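Local coordinates for BAR/IMD domain-containing adapter protein 2-like 2 (PDB 3OK8) that binds phosphoinositides, including phosphatidylinositol 4,5-bisphosphate, through an I-BAR (IMD) domain and induces planar or gently curved membrane structures, at residues Ser20-Phe25 / Phe116-Cys121; Tyr11-Ala16 / Glu173-Ala178; Asn38-Phe43 / Val93-Phe98; Ala133-Cys138 / Glu158-Leu163. All blocks are in the same frame, centred on the assembly; numbering follows the deposited sequence. Where two conformers were deposited one is given.

Interaction 1. Residues Ser20-Phe25 / Phe116-Cys121; sequences SIMEQF and FIKDSC
Met22 lies along Ile117, its CG and SD both against the CG2 methyl, with the two side chains running past each other in opposite directions. The CG–CG2 separation of Met22 and Ile117 is 3.2 Å, tighter than ordinary carbon contact, so the methionine is pressed firmly against this branch. A bend at the last torsion of Met22 (chi3 74°) then swings CE across the lysine chain at roughly a right angle, 3.5 Å from Lys118 CG, while the charged end of Lys118 leads away to Gln122. On the other branch of Ile117, CG1 receives Ile21 CG2 at 3.8 Å and Ile21 CD1 at 4.0 Å, again with the side chains crossing. These residues join helix 5-66 to helix 71-147 in the three-helix bundle of the IMD domain, the short segments running at 146° to each other; Ile117 also packs on Arg185 of helix 153-217. Cutting Met22 back to an alanine is likely to open a gap beside Ile117 CG2 and deprive the Lys118 methylenes of their sulfur-methyl neighbour. With only aliphatic and thioether groups meeting, cohesion here probably comes from close fit and exclusion of water rather than from directional bonds.

Interaction 2. Residues Tyr11-Ala16 / Glu173-Ala178; sequences YRSTMA and ESKRAA
Ser174 meets Thr14 through its backbone, Ser174 O standing 4.1 Å from the CG2 methyl of Thr14, while its hydroxyl is occupied by Phe170 O one turn back in its own helix. Next along, Lys175 is the main contributor from helix 153-217. Its CB sits 3.5 Å from Thr14 OG1, a packing contact, for that hydroxyl is hydrogen-bonded to Phe10 O in the preceding turn. With CG anti to the backbone N (chi1 -168°) and the chain extended beyond it, Lys175 stretches over helix 5-66 until CE lies 3.5 Å from Ser13 CB, tighter than usual for two carbons. NZ ends 3.1 Å from Ser13 OG, but the angle is too poor for a hydrogen bond; the ammonium group instead takes part in a cation-pi interaction with Phe10. A methionine in its place would probably leave the Phe10 ring without its cation. In the three-helix bundle of the I-BAR domain, helix 5-66 and helix 153-217 run the same way, and here their short segments are inclined by only 17°, with axes 9.2 Å apart. The CA atoms of Thr14 and Lys175, 5.0 Å from each other, are the closest such pair between the two segments. One turn after Ser174, Ala178 presents its CB to Thr14 CG2 at 3.9 Å. The same threonine also touches Tyr124 of helix 71-147, and Ala178 reaches on to Ile17 and Tyr18.

Interaction 3. Residues Asn38-Phe43 / Val93-Phe98; sequences NYLRAF and VVVQTF
In the I-BAR three-helix bundle, at the face it shares with the second subunit, the antiparallel pair of helix 5-66 and helix 71-147 is joined by an aromatic couple, Tyr39 and Phe98. Phe98 directs its edge at the face of Tyr39 in an offset edge-to-face pair, the centroids 5.3 Å apart and the planes at 75°. The meeting point is Phe98 CE1, 3.6 Å from Tyr39 CD2, and Tyr39 CB lies in the plane of the Phe98 ring at its edge. One turn earlier on helix 71-147, Val95 divides its two methyls between two partners. With CG1 anti to the backbone N (chi1 -175°), that methyl slides past Leu40 CD2 at a tight 3.4 Å, whereas CG2 sits over one face of Phe43 in a CH-pi contact, 4.2 Å from the ring centroid. In the I-BAR fold two such three-helix bundles pair antiparallel, and this stretch belongs to the interface: Phe98 makes a second edge-to-face pair with Tyr53 of the second subunit, and Phe43 packs on Leu46 of that subunit. The CD2 methyl of Leu40 also lies 3.6 Å from Val95 O and 4.2 Å from Phe98 CD1, and the leucine continues onto His99 and Leu103. From helix 153-217, Leu196 packs against Phe98.

Interaction 4. Residues Ala133-Cys138 / Glu158-Leu163; sequences ANLEKC and ESVNRL
Asn134 O is approached by three groups: the CD2 methyl of Leu163 comes within 3.6 Å across the contact, Cys138 N gives it a weak helical hydrogen bond, and Cys138 SG lies 3.4 Å away. The helices that meet here are the second and third of the three-helix bundle of the IMD domain, 71-147 and 153-217, which follow each other through a short connection and come together antiparallel near that end of the elongated chain. The axes of their short segments approach to 9.5 Å and make an angle of 149°. Leu163 touches two further residues of the opposing helix with different atoms. Its CD2 branch touches Cys138 SG at 3.9 Å, and its CB meets Leu135 CD1 at 3.7 Å as the two leucines slide past each other in opposite directions. Leu135, with CG anti to the backbone N (chi1 179°), brings CD1 up to the other helix, where it also lies 3.7 Å from Val160 O; beyond these segments it continues onto His164 and Met167. Side chain to side chain, the contact is aliphatic or sulfur packing, and the helix backbones form part of the surface that the side chains meet. Cys138 and Val160 complete the pattern one turn further toward the connection, where Met156 also touches the cysteine. There a single methyl, Val160 CG2, rests against both Cys138 CB and Cys138 O, 3.5 Å from each.

How the interactions relate
All four contacts lie in one three-helix bundle, and together they tie each pair of its long helices. Interactions 1 and 3 both join helix 5-66 to helix 71-147, with centres 29 Å apart; interaction 2 joins helix 5-66 to helix 153-217, and interaction 4 joins the last two helices. Along the chain, interaction 2 spans the other three, interaction 1 encloses interaction 3, and interaction 4 opens only after interaction 1 has closed. Interactions 1 and 2 touch, Cys121 SG lying 3.8 Å from Met15 CE, whereas interactions 3 and 4 are 58 Å apart between centres. This spread reflects the rod-like I-BAR shape, with interaction 3 at the dimer interface and interaction 4 out along one arm.

Interaction 1. Residues Ser20-Phe25 / Phe116-Cys121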
loop_
_atom_site.group_PDB
_atom_site.type_symbol
_atom_site.label_atom_id
_atom_site.label_comp_id
_atom_site.label_asym_id
_atom_site.label_seq_id
_atom_site.Cartn_x
_atom_site.Cartn_y
_atom_site.Cartn_z
ATOM N N SER A 20 25.804 14.923 19.997
ATOM C CA SER A 20 25.218 13.986 19.035
ATOM C C SER A 20 23.706 14.002 19.164
ATOM O O SER A 20 22.976 13.944 18.175
ATOM C CB SER A 20 25.721 12.561 19.267
ATOM O OG SER A 20 26.924 12.308 18.574
ATOM N N ILE A 21 23.236 14.065 20.403
ATOM C CA ILE A 21 21.809 14.057 20.670
ATOM C C ILE A 21 21.155 15.343 20.161
ATOM O O ILE A 21 20.112 15.305 19.538
ATOM C CB ILE A 21 21.517 13.876 22.180
ATOM C CG1 ILE A 21 21.984 12.495 22.656
ATOM C CG2 ILE A 21 20.035 14.099 22.483
ATOM C CD1 ILE A 21 21.879 12.304 24.169
ATOM N N MET A 22 21.792 16.477 20.411
ATOM C CA MET A 22 21.148 17.762 20.199
ATOM C C MET A 22 21.151 18.222 18.751
ATOM O O MET A 22 20.248 18.940 18.323
ATOM C CB MET A 22 21.807 18.830 21.084
ATOM C CG MET A 22 21.374 18.775 22.538
ATOM S SD MET A 22 22.418 19.739 23.652
ATOM C CE MET A 22 21.890 21.401 23.234
ATOM N N GLU A 23 22.171 17.828 17.997
ATOM C CA GLU A 23 22.343 18.352 16.653
ATOM C C GLU A 23 22.549 17.248 15.633
ATOM O O GLU A 23 23.059 17.475 14.538
ATOM C CB GLU A 23 23.459 19.404 16.598
ATOM C CG GLU A 23 24.858 18.921 16.889
ATOM C CD GLU A 23 25.858 20.069 16.912
ATOM O OE1 GLU A 23 26.336 20.424 18.013
ATOM O OE2 GLU A 23 26.150 20.629 15.831
ATOM N N GLN A 24 22.125 16.051 16.000
ATOM C CA GLN A 24 22.156 14.930 15.088
ATOM C C GLN A 24 20.874 14.143 15.264
ATOM O O GLN A 24 20.058 14.059 14.346
ATOM C CB GLN A 24 23.378 14.072 15.365
ATOM C CG GLN A 24 23.663 13.013 14.327
ATOM C CD GLN A 24 25.156 12.740 14.198
ATOM O OE1 GLN A 24 25.611 11.602 14.348
ATOM N NE2 GLN A 24 25.928 13.791 13.924
ATOM N N PHE A 25 20.674 13.602 16.458
ATOM C CA PHE A 25 19.483 12.821 16.740
ATOM C C PHE A 25 18.215 13.675 16.786
ATOM O O PHE A 25 17.247 13.395 16.075
ATOM C CB PHE A 25 19.640 12.025 18.032
ATOM C CG PHE A 25 18.453 11.171 18.356
ATOM C CD1 PHE A 25 18.348 9.887 17.844
ATOM C CD2 PHE A 25 17.441 11.651 19.171
ATOM C CE1 PHE A 25 17.253 9.094 18.135
ATOM C CE2 PHE A 25 16.341 10.860 19.471
ATOM C CZ PHE A 25 16.246 9.578 18.950
ATOM N N PHE A 116 15.263 19.186 27.470
ATOM C CA PHE A 116 15.645 18.306 28.570
ATOM C C PHE A 116 17.129 17.991 28.532
ATOM O O PHE A 116 17.835 18.168 29.522
ATOM C CB PHE A 116 14.855 17.005 28.511
ATOM C CG PHE A 116 15.382 15.930 29.427
ATOM C CD1 PHE A 116 16.272 14.973 28.959
ATOM C CD2 PHE A 116 14.977 15.868 30.749
ATOM C CE1 PHE A 116 16.747 13.975 29.790
ATOM C CE2 PHE A 116 15.455 14.873 31.593
ATOM C CZ PHE A 116 16.342 13.926 31.111
ATOM N N ILE A 117 17.587 17.498 27.385
ATOM C CA ILE A 117 18.996 17.200 27.174
ATOM C C ILE A 117 19.860 18.464 27.208
ATOM O O ILE A 117 21.048 18.394 27.527
ATOM C CB ILE A 117 19.228 16.435 25.852
ATOM C CG1 ILE A 117 19.672 14.999 26.130
ATOM C CG2 ILE A 117 20.322 17.086 25.054
ATOM C CD1 ILE A 117 18.763 14.231 27.046
ATOM N N LYS A 118 19.260 19.610 26.889
ATOM C CA LYS A 118 19.965 20.885 26.925
ATOM C C LYS A 118 20.268 21.277 28.373
ATOM O O LYS A 118 21.360 21.740 28.681
ATOM C CB LYS A 118 19.138 21.975 26.252
ATOM C CG LYS A 118 19.964 23.073 25.612
ATOM C CD LYS A 118 19.089 24.130 24.943
ATOM C CE LYS A 118 18.972 25.403 25.785
ATOM N NZ LYS A 118 18.428 25.165 27.153
ATOM N N ASP A 119 19.287 21.096 29.253
ATOM C CA ASP A 119 19.455 21.346 30.679
ATOM C C ASP A 119 20.412 20.337 31.297
ATOM O O ASP A 119 21.219 20.676 32.148
ATOM C CB ASP A 119 18.105 21.275 31.396
ATOM C CG ASP A 119 17.200 22.446 31.058
ATOM O OD1 ASP A 119 17.726 23.524 30.693
ATOM O OD2 ASP A 119 15.963 22.290 31.167
ATOM N N SER A 120 20.295 19.085 30.876
ATOM C CA SER A 120 21.177 18.021 31.329
ATOM C C SER A 120 22.623 18.384 30.999
ATOM O O SER A 120 23.492 18.430 31.876
ATOM C CB SER A 120 20.772 16.703 30.652
ATOM O OG SER A 120 21.517 15.601 31.134
ATOM N N CYS A 121 22.865 18.668 29.728
ATOM C CA CYS A 121 24.177 19.088 29.270
ATOM C C CYS A 121 24.714 20.302 30.030
ATOM O O CYS A 121 25.892 20.343 30.366
ATOM C CB CYS A 121 24.138 19.392 27.777
ATOM S SG CYS A 121 25.716 19.944 27.084
#

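Interaction 2. Residues Tyr11-Ala16 / Glu173-Ala178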
loop_
_atom_site.group_PDB
_atom_site.type_symbol
_atom_site.label_atom_id
_atom_site.label_comp_id
_atom_site.label_asym_id
_atom_site.label_seq_id
_atom_site.Cartn_x
_atom_site.Cartn_y
_atom_site.Cartn_z
ATOM N N TYR A 11 35.596 14.868 29.716
ATOM C CA TYR A 11 34.818 16.065 29.452
ATOM C C TYR A 11 34.450 16.164 27.988
ATOM O O TYR A 11 33.307 16.460 27.657
ATOM C CB TYR A 11 35.573 17.324 29.840
ATOM C CG TYR A 11 34.816 18.563 29.457
ATOM C CD1 TYR A 11 33.815 19.059 30.276
ATOM C CD2 TYR A 11 35.078 19.222 28.261
ATOM C CE1 TYR A 11 33.104 20.185 29.929
ATOM C CE2 TYR A 11 34.371 20.349 27.905
ATOM C CZ TYR A 11 33.384 20.826 28.745
ATOM O OH TYR A 11 32.668 21.950 28.414
ATOM N N ARG A 12 35.429 15.936 27.118
ATOM C CA ARG A 12 35.211 16.015 25.674
ATOM C C ARG A 12 34.306 14.894 25.167
ATOM O O ARG A 12 33.443 15.123 24.326
ATOM C CB ARG A 12 36.545 16.006 24.920
ATOM C CG ARG A 12 37.215 17.373 24.824
ATOM C CD ARG A 12 38.741 17.284 24.701
ATOM N NE ARG A 12 39.201 15.994 24.189
ATOM C CZ ARG A 12 40.156 15.252 24.752
ATOM N NH1 ARG A 12 40.784 15.674 25.849
ATOM N NH2 ARG A 12 40.495 14.089 24.207
ATOM N N SER A 13 34.512 13.686 25.685
ATOM C CA SER A 13 33.744 12.517 25.275
ATOM C C SER A 13 32.281 12.626 25.675
ATOM O O SER A 13 31.392 12.238 24.923
ATOM C CB SER A 13 34.345 11.246 25.869
ATOM O OG SER A 13 35.333 10.712 25.006
ATOM N N THR A 14 32.039 13.149 26.870
ATOM C CA THR A 14 30.682 13.365 27.353
ATOM C C THR A 14 29.986 14.459 26.544
ATOM O O THR A 14 28.773 14.416 26.324
ATOM C CB THR A 14 30.681 13.763 28.836
ATOM O OG1 THR A 14 31.378 12.770 29.597
ATOM C CG2 THR A 14 29.258 13.889 29.349
ATOM N N MET A 15 30.767 15.438 26.105
ATOM C CA MET A 15 30.245 16.563 25.347
ATOM C C MET A 15 29.891 16.153 23.923
ATOM O O MET A 15 28.915 16.632 23.359
ATOM C CB MET A 15 31.255 17.708 25.348
ATOM C CG MET A 15 31.199 18.538 26.619
ATOM S SD MET A 15 29.706 19.549 26.651
ATOM C CE MET A 15 29.207 19.367 28.349
ATOM N N ALA A 16 30.689 15.253 23.360
ATOM C CA ALA A 16 30.442 14.711 22.034
ATOM C C ALA A 16 29.101 13.979 21.973
ATOM O O ALA A 16 28.462 13.926 20.925
ATOM C CB ALA A 16 31.563 13.772 21.645
ATOM N N GLU A 173 30.766 9.023 36.090
ATOM C CA GLU A 173 29.334 8.786 36.190
ATOM C C GLU A 173 28.554 9.553 35.115
ATOM O O GLU A 173 27.542 9.068 34.602
ATOM C CB GLU A 173 28.846 9.180 37.586
ATOM C CG GLU A 173 27.335 9.214 37.749
ATOM C CD GLU A 173 26.687 7.843 37.565
ATOM O OE1 GLU A 173 27.274 6.847 38.046
ATOM O OE2 GLU A 173 25.589 7.771 36.948
ATOM N N SER A 174 29.023 10.754 34.792
ATOM C CA SER A 174 28.384 11.601 33.794
ATOM C C SER A 174 28.447 10.990 32.407
ATOM O O SER A 174 27.451 11.023 31.661
ATOM C CB SER A 174 29.046 12.972 33.763
ATOM O OG SER A 174 28.702 13.718 34.911
ATOM N N LYS A 175 29.617 10.447 32.064
ATOM C CA LYS A 175 29.822 9.814 30.763
ATOM C C LYS A 175 28.909 8.604 30.583
ATOM O O LYS A 175 28.365 8.384 29.505
ATOM C CB LYS A 175 31.286 9.405 30.550
ATOM C CG LYS A 175 31.593 9.017 29.099
ATOM C CD LYS A 175 33.023 8.555 28.926
ATOM C CE LYS A 175 33.361 8.297 27.464
ATOM N NZ LYS A 175 34.822 8.490 27.176
ATOM N N ARG A 176 28.753 7.824 31.646
ATOM C CA ARG A 176 27.837 6.692 31.642
ATOM C C ARG A 176 26.385 7.166 31.523
ATOM O O ARG A 176 25.619 6.650 30.712
ATOM C CB ARG A 176 28.039 5.856 32.904
ATOM C CG ARG A 176 26.916 4.899 33.211
ATOM C CD ARG A 176 26.832 4.614 34.714
ATOM N NE ARG A 176 25.514 4.104 35.090
ATOM C CZ ARG A 176 24.399 4.834 35.095
ATOM N NH1 ARG A 176 23.245 4.284 35.449
ATOM N NH2 ARG A 176 24.431 6.113 34.742
ATOM N N ALA A 177 26.010 8.166 32.313
ATOM C CA ALA A 177 24.650 8.688 32.256
ATOM C C ALA A 177 24.310 9.319 30.892
ATOM O O ALA A 177 23.169 9.238 30.428
ATOM C CB ALA A 177 24.413 9.672 33.383
ATOM N N ALA A 178 25.296 9.932 30.247
ATOM C CA ALA A 178 25.081 10.539 28.935
ATOM C C ALA A 178 24.962 9.482 27.840
ATOM O O ALA A 178 24.139 9.618 26.923
ATOM C CB ALA A 178 26.187 11.522 28.609
#

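Interaction 3. Residues Asn38-Phe43 / Val93-Phe98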
loop_
_atom_site.group_PDB
_atom_site.type_symbol
_atom_site.label_atom_id
_atom_site.label_comp_id
_atom_site.label_asym_id
_atom_site.label_seq_id
_atom_site.Cartn_x
_atom_site.Cartn_y
_atom_site.Cartn_z
ATOM N N ASN A 38 4.491 13.189 4.857
ATOM C CA ASN A 38 4.477 12.902 3.425
ATOM C C ASN A 38 4.028 11.475 3.159
ATOM O O ASN A 38 3.248 11.206 2.245
ATOM C CB ASN A 38 5.880 13.054 2.841
ATOM C CG ASN A 38 6.289 14.502 2.637
ATOM O OD1 ASN A 38 5.510 15.438 2.848
ATOM N ND2 ASN A 38 7.529 14.688 2.211
ATOM N N TYR A 39 4.562 10.560 3.956
ATOM C CA TYR A 39 4.188 9.151 3.913
ATOM C C TYR A 39 2.669 8.956 4.111
ATOM O O TYR A 39 2.017 8.223 3.364
ATOM C CB TYR A 39 4.967 8.426 5.004
ATOM C CG TYR A 39 5.155 6.939 4.818
ATOM C CD1 TYR A 39 4.408 6.218 3.899
ATOM C CD2 TYR A 39 6.068 6.248 5.601
ATOM C CE1 TYR A 39 4.590 4.851 3.752
ATOM C CE2 TYR A 39 6.249 4.889 5.467
ATOM C CZ TYR A 39 5.509 4.191 4.548
ATOM O OH TYR A 39 5.715 2.829 4.432
ATOM N N LEU A 40 2.106 9.615 5.121
ATOM C CA LEU A 40 0.672 9.527 5.384
ATOM C C LEU A 40 -0.133 10.043 4.203
ATOM O O LEU A 40 -1.094 9.408 3.775
ATOM C CB LEU A 40 0.284 10.342 6.618
ATOM C CG LEU A 40 0.609 9.756 7.984
ATOM C CD1 LEU A 40 0.587 10.858 9.040
ATOM C CD2 LEU A 40 -0.373 8.656 8.316
ATOM N N ARG A 41 0.246 11.212 3.696
ATOM C CA ARG A 41 -0.469 11.814 2.578
ATOM C C ARG A 41 -0.452 10.907 1.346
ATOM O O ARG A 41 -1.461 10.783 0.663
ATOM C CB ARG A 41 0.057 13.221 2.267
ATOM C CG ARG A 41 -0.401 14.280 3.277
ATOM C CD ARG A 41 0.046 15.698 2.891
ATOM N NE ARG A 41 1.488 15.881 3.037
ATOM C CZ ARG A 41 2.080 16.401 4.114
ATOM N NH1 ARG A 41 1.362 16.815 5.150
ATOM N NH2 ARG A 41 3.402 16.523 4.152
ATOM N N ALA A 42 0.678 10.261 1.068
ATOM C CA ALA A 42 0.711 9.257 0.003
ATOM C C ALA A 42 -0.257 8.123 0.280
ATOM O O ALA A 42 -0.973 7.699 -0.626
ATOM C CB ALA A 42 2.109 8.710 -0.212
ATOM N N PHE A 43 -0.262 7.616 1.518
ATOM C CA PHE A 43 -1.225 6.597 1.939
ATOM C C PHE A 43 -2.666 7.020 1.680
ATOM O O PHE A 43 -3.463 6.242 1.168
ATOM C CB PHE A 43 -1.112 6.317 3.439
ATOM C CG PHE A 43 -0.184 5.188 3.800
ATOM C CD1 PHE A 43 -0.497 3.874 3.460
ATOM C CD2 PHE A 43 0.974 5.435 4.536
ATOM C CE1 PHE A 43 0.354 2.824 3.820
ATOM C CE2 PHE A 43 1.830 4.394 4.902
ATOM C CZ PHE A 43 1.523 3.087 4.538
ATOM N N VAL A 93 -6.095 1.418 9.796
ATOM C CA VAL A 93 -5.859 1.205 11.220
ATOM C C VAL A 93 -4.376 1.310 11.515
ATOM O O VAL A 93 -3.962 2.019 12.425
ATOM C CB VAL A 93 -6.343 -0.180 11.689
ATOM C CG1 VAL A 93 -6.165 -0.311 13.193
ATOM C CG2 VAL A 93 -7.805 -0.418 11.270
ATOM N N VAL A 94 -3.585 0.584 10.734
ATOM C CA VAL A 94 -2.130 0.674 10.773
ATOM C C VAL A 94 -1.650 2.103 10.499
ATOM O O VAL A 94 -0.727 2.600 11.155
ATOM C CB VAL A 94 -1.541 -0.244 9.697
ATOM C CG1 VAL A 94 -0.023 -0.301 9.790
ATOM C CG2 VAL A 94 -2.175 -1.632 9.787
ATOM N N VAL A 95 -2.264 2.742 9.502
ATOM C CA VAL A 95 -1.968 4.127 9.149
ATOM C C VAL A 95 -2.263 5.065 10.314
ATOM O O VAL A 95 -1.590 6.087 10.498
ATOM C CB VAL A 95 -2.799 4.604 7.927
ATOM C CG1 VAL A 95 -2.384 6.004 7.515
ATOM C CG2 VAL A 95 -2.663 3.633 6.751
ATOM N N GLN A 96 -3.263 4.719 11.113
ATOM C CA GLN A 96 -3.639 5.586 12.220
ATOM C C GLN A 96 -2.748 5.363 13.436
ATOM O O GLN A 96 -2.541 6.278 14.228
ATOM C CB GLN A 96 -5.114 5.421 12.579
ATOM C CG GLN A 96 -5.736 6.691 13.158
ATOM C CD GLN A 96 -5.538 7.928 12.269
ATOM O OE1 GLN A 96 -5.584 9.061 12.755
ATOM N NE2 GLN A 96 -5.316 7.713 10.966
ATOM N N THR A 97 -2.222 4.149 13.575
ATOM C CA THR A 97 -1.194 3.851 14.584
ATOM C C THR A 97 0.073 4.659 14.294
ATOM O O THR A 97 0.641 5.307 15.178
ATOM C CB THR A 97 -0.842 2.342 14.598
ATOM O OG1 THR A 97 -1.978 1.584 15.041
ATOM C CG2 THR A 97 0.331 2.060 15.522
ATOM N N PHE A 98 0.510 4.598 13.041
ATOM C CA PHE A 98 1.622 5.387 12.529
ATOM C C PHE A 98 1.445 6.865 12.859
ATOM O O PHE A 98 2.364 7.511 13.349
ATOM C CB PHE A 98 1.719 5.184 11.018
ATOM C CG PHE A 98 2.956 5.759 10.393
ATOM C CD1 PHE A 98 2.920 6.225 9.095
ATOM C CD2 PHE A 98 4.151 5.834 11.099
ATOM C CE1 PHE A 98 4.053 6.756 8.495
ATOM C CE2 PHE A 98 5.297 6.357 10.507
ATOM C CZ PHE A 98 5.247 6.821 9.198
#

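Interaction 4. Residues Ala133-Cys138 / Glu158-Leu163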
loop_
_atom_site.group_PDB
_atom_site.type_symbol
_atom_site.label_atom_id
_atom_site.label_comp_id
_atom_site.label_asym_id
_atom_site.label_seq_id
_atom_site.Cartn_x
_atom_site.Cartn_y
_atom_site.Cartn_z
ATOM N N ALA A 133 37.579 24.176 38.939
ATOM C CA ALA A 133 38.080 25.409 39.527
ATOM C C ALA A 133 38.446 25.231 40.996
ATOM O O ALA A 133 39.563 25.551 41.408
ATOM C CB ALA A 133 37.060 26.516 39.368
ATOM N N ASN A 134 37.497 24.736 41.784
ATOM C CA ASN A 134 37.729 24.511 43.204
ATOM C C ASN A 134 38.879 23.543 43.442
ATOM O O ASN A 134 39.536 23.590 44.481
ATOM C CB ASN A 134 36.456 24.017 43.895
ATOM C CG ASN A 134 35.575 25.154 44.378
ATOM O OD1 ASN A 134 36.059 26.244 44.683
ATOM N ND2 ASN A 134 34.275 24.902 44.460
ATOM N N LEU A 135 39.125 22.674 42.470
ATOM C CA LEU A 135 40.205 21.706 42.596
ATOM C C LEU A 135 41.565 22.327 42.308
ATOM O O LEU A 135 42.458 22.252 43.138
ATOM C CB LEU A 135 39.976 20.497 41.695
ATOM C CG LEU A 135 41.058 19.417 41.722
ATOM C CD1 LEU A 135 41.424 19.041 43.151
ATOM C CD2 LEU A 135 40.586 18.192 40.948
ATOM N N GLU A 136 41.720 22.938 41.139
ATOM C CA GLU A 136 43.018 23.464 40.729
ATOM C C GLU A 136 43.471 24.610 41.617
ATOM O O GLU A 136 44.661 24.913 41.688
ATOM C CB GLU A 136 42.996 23.912 39.265
ATOM C CG GLU A 136 42.604 25.367 39.036
ATOM C CD GLU A 136 42.529 25.718 37.553
ATOM O OE1 GLU A 136 43.081 24.956 36.726
ATOM O OE2 GLU A 136 41.913 26.753 37.208
ATOM N N LYS A 137 42.524 25.252 42.292
ATOM C CA LYS A 137 42.868 26.341 43.192
ATOM C C LYS A 137 43.371 25.775 44.509
ATOM O O LYS A 137 44.299 26.311 45.100
ATOM C CB LYS A 137 41.678 27.264 43.437
ATOM C CG LYS A 137 41.086 27.161 44.830
ATOM C CD LYS A 137 40.227 28.372 45.108
ATOM C CE LYS A 137 40.987 29.644 44.759
ATOM N NZ LYS A 137 40.097 30.825 44.577
ATOM N N CYS A 138 42.752 24.690 44.958
ATOM C CA CYS A 138 43.217 23.994 46.144
ATOM C C CYS A 138 44.621 23.459 45.908
ATOM O O CYS A 138 45.439 23.432 46.821
ATOM C CB CYS A 138 42.273 22.849 46.524
ATOM S SG CYS A 138 40.908 23.306 47.628
ATOM N N GLU A 158 45.240 16.116 51.645
ATOM C CA GLU A 158 44.106 15.197 51.660
ATOM C C GLU A 158 42.828 15.861 51.149
ATOM O O GLU A 158 41.982 15.214 50.542
ATOM C CB GLU A 158 43.905 14.621 53.067
ATOM C CG GLU A 158 42.454 14.505 53.513
ATOM C CD GLU A 158 41.981 15.730 54.269
ATOM O OE1 GLU A 158 40.754 15.903 54.423
ATOM O OE2 GLU A 158 42.840 16.522 54.715
ATOM N N SER A 159 42.697 17.157 51.408
ATOM C CA SER A 159 41.564 17.944 50.930
ATOM C C SER A 159 41.587 18.011 49.398
ATOM O O SER A 159 40.541 18.020 48.734
ATOM C CB SER A 159 41.610 19.350 51.545
ATOM O OG SER A 159 40.582 20.188 51.048
ATOM N N VAL A 160 42.794 18.045 48.844
ATOM C CA VAL A 160 42.987 18.059 47.400
ATOM C C VAL A 160 42.794 16.666 46.806
ATOM O O VAL A 160 42.173 16.511 45.757
ATOM C CB VAL A 160 44.384 18.593 47.026
ATOM C CG1 VAL A 160 44.780 18.144 45.629
ATOM C CG2 VAL A 160 44.410 20.108 47.126
ATOM N N ASN A 161 43.318 15.651 47.481
ATOM C CA ASN A 161 43.245 14.293 46.957
ATOM C C ASN A 161 41.824 13.733 46.914
ATOM O O ASN A 161 41.478 13.027 45.977
ATOM C CB ASN A 161 44.197 13.349 47.705
ATOM C CG ASN A 161 45.640 13.459 47.211
ATOM O OD1 ASN A 161 45.935 14.203 46.274
ATOM N ND2 ASN A 161 46.543 12.712 47.842
ATOM N N ARG A 162 41.003 14.055 47.911
ATOM C CA ARG A 162 39.603 13.624 47.903
ATOM C C ARG A 162 38.811 14.403 46.857
ATOM O O ARG A 162 37.904 13.864 46.219
ATOM C CB ARG A 162 38.952 13.784 49.280
ATOM C CG ARG A 162 38.408 15.175 49.544
ATOM C CD ARG A 162 38.046 15.378 51.009
ATOM N NE ARG A 162 38.234 16.768 51.426
ATOM C CZ ARG A 162 37.364 17.743 51.182
ATOM N NH1 ARG A 162 37.616 18.980 51.594
ATOM N NH2 ARG A 162 36.243 17.482 50.519
ATOM N N LEU A 163 39.163 15.674 46.688
ATOM C CA LEU A 163 38.513 16.544 45.715
ATOM C C LEU A 163 38.705 16.012 44.290
ATOM O O LEU A 163 37.813 16.108 43.448
ATOM C CB LEU A 163 39.078 17.956 45.837
ATOM C CG LEU A 163 38.137 19.143 45.659
ATOM C CD1 LEU A 163 36.852 18.936 46.441
ATOM C CD2 LEU A 163 38.844 20.407 46.122
#